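Long-range contact in proteinase K (Serratia sp., PDB 2B6N), which probably hydrolyses internal peptide bonds of proteins as a calcium-binding, subtilisin-like serine endopeptidase of the proteinase K type from a psychrotrophic bacterium: residues D29-G41 with W116-S130. Sequence-based numbering, arbitrary orientation.
Sequences DGSGVTAFVIDTG and WVKNNASGPAVANMS
Phe-36 lays its ring against the last turn of helix 107-120: Val-117 CG1 sits over one face, 4.1 Å from the ring centroid, in a CH-pi contact. Ala-125 CB lies at the ring edge, Ala-121 CB approaches CE1, and the Trp-116 side chain crosses at about a right angle, its CZ3 3.7 Å from Phe-36 CE2. A chi1 of -67° sets Phe-36 CG anti to the carbonyl carbon and brings CD1 near Val-126 O, which lies close to the ring plane. Further along the same face, Ile-38 CD1 fits between Val-117 CG2 and Met-129 CG, 3.8 Å from the latter. Behind these side chains, strands 34-39 and 125-129 run parallel, and five backbone hydrogen bonds join residues 34-38 to 124-128; Phe-36 N to Val-126 O, 2.7 Å, lies in the carbonyl plane. On the other face, where Ala-35 also touches Ile-80 of helix 72-81, Val-126 CG1 meets Ala-35 CB at 3.7 Å. At the N-terminal end a water accepts from Thr-34 OG1 and donates to Ser-122 O and Pro-124 O, tying the loop between helix 107-120 and strand 125-129 to the start of strand 34-39. Past the last strand bond the chains diverge; a second water accepts from Ser-130 N (2.9 Å) and lies near Ile-38 O and 2.7 Å from Asp-39 OD2, spanning the gap. Asp-39 OD1 takes Thr-40 N on its anti lone pair and also bonds His-72, while Ser-130 OG bonds Ser-224 O. Apolar contacts and strand bonds thus join two interior strands of the subtilase core, and the polar, water-bridged end holds Asp-39, consistent with its predicted charge-relay pairing with His-72.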
loop_
_atom_site.group_PDB
_atom_site.type_symbol
_atom_site.label_atom_id
_atom_site.label_comp_id
_atom_site.label_asym_id
_atom_site.label_seq_id
_atom_site.Cartn_x
_atom_site.Cartn_y
_atom_site.Cartn_z
ATOM N N ASP A 29 3.282 -3.682 -15.433
ATOM C CA ASP A 29 3.893 -4.371 -14.303
ATOM C C ASP A 29 4.718 -3.463 -13.383
ATOM O O ASP A 29 5.442 -3.956 -12.511
ATOM C CB ASP A 29 4.749 -5.539 -14.817
ATOM C CG ASP A 29 5.862 -5.092 -15.754
ATOM O OD1 ASP A 29 6.142 -3.879 -15.847
ATOM O OD2 ASP A 29 6.474 -5.975 -16.401
ATOM N N GLY A 30 4.642 -2.146 -13.582
ATOM C CA GLY A 30 5.380 -1.238 -12.693
ATOM C C GLY A 30 6.826 -0.995 -13.107
ATOM O O GLY A 30 7.601 -0.400 -12.351
ATOM N N SER A 31 7.193 -1.439 -14.313
ATOM C CA SER A 31 8.510 -1.155 -14.893
ATOM C C SER A 31 8.776 0.341 -14.855
ATOM O O SER A 31 7.876 1.142 -15.153
ATOM C CB SER A 31 8.583 -1.648 -16.347
ATOM O OG SER A 31 8.614 -3.056 -16.395
ATOM N N GLY A 32 9.991 0.696 -14.430
ATOM C CA GLY A 32 10.445 2.079 -14.409
ATOM C C GLY A 32 9.900 2.900 -13.258
ATOM O O GLY A 32 10.142 4.122 -13.196
ATOM N N VAL A 33 9.188 2.236 -12.344
ATOM C CA VAL A 33 8.597 2.880 -11.161
ATOM C C VAL A 33 9.246 2.338 -9.884
ATOM O O VAL A 33 9.656 1.175 -9.838
ATOM C CB VAL A 33 7.048 2.633 -11.092
ATOM C CG1 VAL A 33 6.410 3.333 -9.877
ATOM C CG2 VAL A 33 6.367 3.103 -12.366
ATOM N N THR A 34 9.363 3.187 -8.859
ATOM C CA THR A 34 9.915 2.761 -7.578
ATOM C C THR A 34 8.859 2.926 -6.489
ATOM O O THR A 34 8.217 3.968 -6.380
ATOM C CB THR A 34 11.178 3.572 -7.213
ATOM O OG1 THR A 34 12.152 3.394 -8.241
ATOM C CG2 THR A 34 11.788 3.073 -5.897
ATOM N N ALA A 35 8.671 1.871 -5.708
ATOM C CA ALA A 35 7.718 1.884 -4.617
ATOM C C ALA A 35 8.501 1.869 -3.322
ATOM O O ALA A 35 9.241 0.926 -3.050
ATOM C CB ALA A 35 6.802 0.659 -4.693
ATOM N N PHE A 36 8.323 2.922 -2.539
ATOM C CA PHE A 36 8.975 3.076 -1.236
ATOM C C PHE A 36 8.066 2.525 -0.128
ATOM O O PHE A 36 6.931 2.970 0.047
ATOM C CB PHE A 36 9.314 4.552 -1.015
ATOM C CG PHE A 36 10.367 5.062 -1.960
ATOM C CD1 PHE A 36 10.016 5.655 -3.184
ATOM C CD2 PHE A 36 11.714 4.931 -1.640
ATOM C CE1 PHE A 36 11.010 6.121 -4.077
ATOM C CE2 PHE A 36 12.716 5.395 -2.517
ATOM C CZ PHE A 36 12.368 5.981 -3.732
ATOM N N VAL A 37 8.563 1.538 0.608
ATOM C CA VAL A 37 7.750 0.872 1.612
ATOM C C VAL A 37 8.187 1.371 2.983
ATOM O O VAL A 37 9.246 0.985 3.477
ATOM C CB VAL A 37 7.877 -0.660 1.498
ATOM C CG1 VAL A 37 6.997 -1.349 2.564
ATOM C CG2 VAL A 37 7.481 -1.112 0.084
ATOM N N ILE A 38 7.397 2.273 3.554
ATOM C CA ILE A 38 7.739 2.897 4.846
ATOM C C ILE A 38 7.084 2.057 5.938
ATOM O O ILE A 38 5.877 2.102 6.100
ATOM C CB ILE A 38 7.239 4.378 4.908
ATOM C CG1 ILE A 38 7.790 5.177 3.710
ATOM C CG2 ILE A 38 7.625 5.018 6.282
ATOM C CD1 ILE A 38 7.178 6.591 3.509
ATOM N N ASP A 39 7.879 1.260 6.650
ATOM C CA ASP A 39 7.311 0.148 7.401
ATOM C C ASP A 39 8.394 -0.464 8.299
ATOM O O ASP A 39 9.335 0.238 8.733
ATOM C CB ASP A 39 6.752 -0.895 6.394
ATOM C CG ASP A 39 5.554 -1.656 6.922
ATOM O OD1 ASP A 39 5.714 -2.425 7.917
ATOM O OD2 ASP A 39 4.452 -1.513 6.317
ATOM N N THR A 40 8.279 -1.760 8.573
ATOM C CA THR A 40 9.197 -2.456 9.478
ATOM C C THR A 40 10.495 -2.897 8.795
ATOM O O THR A 40 11.324 -3.558 9.416
ATOM C CB THR A 40 8.550 -3.710 10.116
ATOM O OG1 THR A 40 8.232 -4.663 9.087
ATOM C CG2 THR A 40 7.298 -3.360 10.918
ATOM N N GLY A 41 10.663 -2.525 7.524
ATOM C CA GLY A 41 11.788 -2.969 6.708
ATOM C C GLY A 41 11.286 -3.990 5.693
ATOM O O GLY A 41 10.106 -4.305 5.683
ATOM N N TRP A 116 12.855 11.319 3.960
ATOM C CA TRP A 116 13.867 10.567 3.215
ATOM C C TRP A 116 13.377 10.247 1.809
ATOM O O TRP A 116 14.110 10.451 0.842
ATOM C CB TRP A 116 14.327 9.287 3.950
ATOM C CG TRP A 116 15.517 8.642 3.267
ATOM C CD1 TRP A 116 16.840 8.892 3.505
ATOM C CD2 TRP A 116 15.471 7.702 2.198
ATOM N NE1 TRP A 116 17.627 8.134 2.672
ATOM C CE2 TRP A 116 16.811 7.401 1.848
ATOM C CE3 TRP A 116 14.429 7.073 1.499
ATOM C CZ2 TRP A 116 17.134 6.494 0.836
ATOM C CZ3 TRP A 116 14.754 6.159 0.490
ATOM C CH2 TRP A 116 16.098 5.886 0.172
ATOM N N VAL A 117 12.148 9.736 1.698
ATOM C CA VAL A 117 11.552 9.454 0.372
ATOM C C VAL A 117 11.485 10.725 -0.490
ATOM O O VAL A 117 11.902 10.702 -1.658
ATOM C CB VAL A 117 10.147 8.784 0.479
ATOM C CG1 VAL A 117 9.507 8.597 -0.925
ATOM C CG2 VAL A 117 10.255 7.422 1.199
ATOM N N LYS A 118 10.952 11.813 0.083
ATOM C CA LYS A 118 10.885 13.117 -0.598
ATOM C C LYS A 118 12.249 13.525 -1.172
ATOM O O LYS A 118 12.347 13.950 -2.330
ATOM C CB LYS A 118 10.375 14.208 0.356
ATOM C CG LYS A 118 10.320 15.607 -0.281
ATOM C CD LYS A 118 9.759 16.623 0.674
ATOM C CE LYS A 118 10.760 16.985 1.769
ATOM N NZ LYS A 118 10.131 17.908 2.767
ATOM N N ASN A 119 13.294 13.377 -0.364
ATOM C CA ASN A 119 14.619 13.835 -0.749
ATOM C C ASN A 119 15.366 12.892 -1.678
ATOM O O ASN A 119 16.282 13.326 -2.373
ATOM C CB ASN A 119 15.452 14.199 0.492
ATOM C CG ASN A 119 14.820 15.321 1.295
ATOM O OD1 ASN A 119 14.191 16.230 0.739
ATOM N ND2 ASN A 119 14.971 15.264 2.601
ATOM N N ASN A 120 14.962 11.622 -1.710
ATOM C CA ASN A 120 15.721 10.590 -2.417
ATOM C C ASN A 120 15.027 9.938 -3.608
ATOM O O ASN A 120 15.685 9.318 -4.444
ATOM C CB ASN A 120 16.187 9.526 -1.447
ATOM C CG ASN A 120 17.336 10.007 -0.603
ATOM O OD1 ASN A 120 18.488 9.948 -1.031
ATOM N ND2 ASN A 120 17.033 10.538 0.568
ATOM N N ALA A 121 13.715 10.076 -3.695
ATOM C CA ALA A 121 12.994 9.529 -4.845
ATOM C C ALA A 121 13.494 10.155 -6.157
ATOM O O ALA A 121 13.716 11.364 -6.237
ATOM C CB ALA A 121 11.493 9.730 -4.695
ATOM N N SER A 122 13.691 9.316 -7.168
ATOM C CA SER A 122 14.067 9.776 -8.511
ATOM C C SER A 122 13.231 9.007 -9.532
ATOM O O SER A 122 13.187 7.779 -9.493
ATOM C CB SER A 122 15.567 9.548 -8.766
ATOM N N GLY A 123 12.539 9.721 -10.415
ATOM C CA GLY A 123 11.721 9.062 -11.441
ATOM C C GLY A 123 10.335 8.777 -10.896
ATOM O O GLY A 123 10.035 9.157 -9.759
ATOM N N PRO A 124 9.484 8.086 -11.678
ATOM C CA PRO A 124 8.120 7.809 -11.180
ATOM C C PRO A 124 8.196 7.030 -9.858
ATOM O O PRO A 124 8.907 6.015 -9.777
ATOM C CB PRO A 124 7.502 6.937 -12.278
ATOM C CG PRO A 124 8.371 7.178 -13.515
ATOM C CD PRO A 124 9.737 7.496 -13.006
ATOM N N ALA A 125 7.494 7.528 -8.836
ATOM C CA ALA A 125 7.634 6.991 -7.484
ATOM C C ALA A 125 6.301 6.942 -6.760
ATOM O O ALA A 125 5.488 7.843 -6.895
ATOM C CB ALA A 125 8.635 7.846 -6.656
ATOM N N VAL A 126 6.103 5.885 -5.975
ATOM C CA VAL A 126 4.966 5.789 -5.067
ATOM C C VAL A 126 5.521 5.407 -3.695
ATOM O O VAL A 126 6.521 4.694 -3.603
ATOM C CB VAL A 126 3.906 4.751 -5.558
ATOM C CG1 VAL A 126 4.459 3.334 -5.593
ATOM C CG2 VAL A 126 2.657 4.774 -4.676
ATOM N N ALA A 127 4.887 5.891 -2.636
ATOM C CA ALA A 127 5.291 5.514 -1.275
ATOM C C ALA A 127 4.072 4.928 -0.584
ATOM O O ALA A 127 2.971 5.451 -0.727
ATOM C CB ALA A 127 5.831 6.711 -0.496
ATOM N N ASN A 128 4.282 3.849 0.170
ATOM C CA ASN A 128 3.206 3.227 0.936
ATOM C C ASN A 128 3.458 3.364 2.425
ATOM O O ASN A 128 4.568 3.070 2.890
ATOM C CB ASN A 128 3.116 1.736 0.595
ATOM C CG ASN A 128 1.968 1.044 1.308
ATOM O OD1 ASN A 128 2.130 0.453 2.404
ATOM N ND2 ASN A 128 0.789 1.152 0.722
ATOM N N MET A 129 2.431 3.791 3.161
ATOM C CA MET A 129 2.493 3.866 4.616
ATOM C C MET A 129 1.397 3.029 5.263
ATOM O O MET A 129 0.307 3.537 5.534
ATOM C CB MET A 129 2.373 5.326 5.070
ATOM C CG MET A 129 3.507 6.212 4.565
ATOM S SD MET A 129 3.399 7.885 5.271
ATOM C CE MET A 129 3.844 7.588 6.968
ATOM N N SER A 130 1.693 1.753 5.498
ATOM C CA SER A 130 0.807 0.857 6.262
ATOM C C SER A 130 1.067 0.990 7.770
ATOM O O SER A 130 1.569 0.068 8.423
ATOM C CB SER A 130 0.994 -0.597 5.791
ATOM O OG SER A 130 0.443 -0.755 4.481
HETATM O O HOH W 1 11.605 5.516 -10.065
HETATM O O HOH W 2 4.145 0.514 4.503
#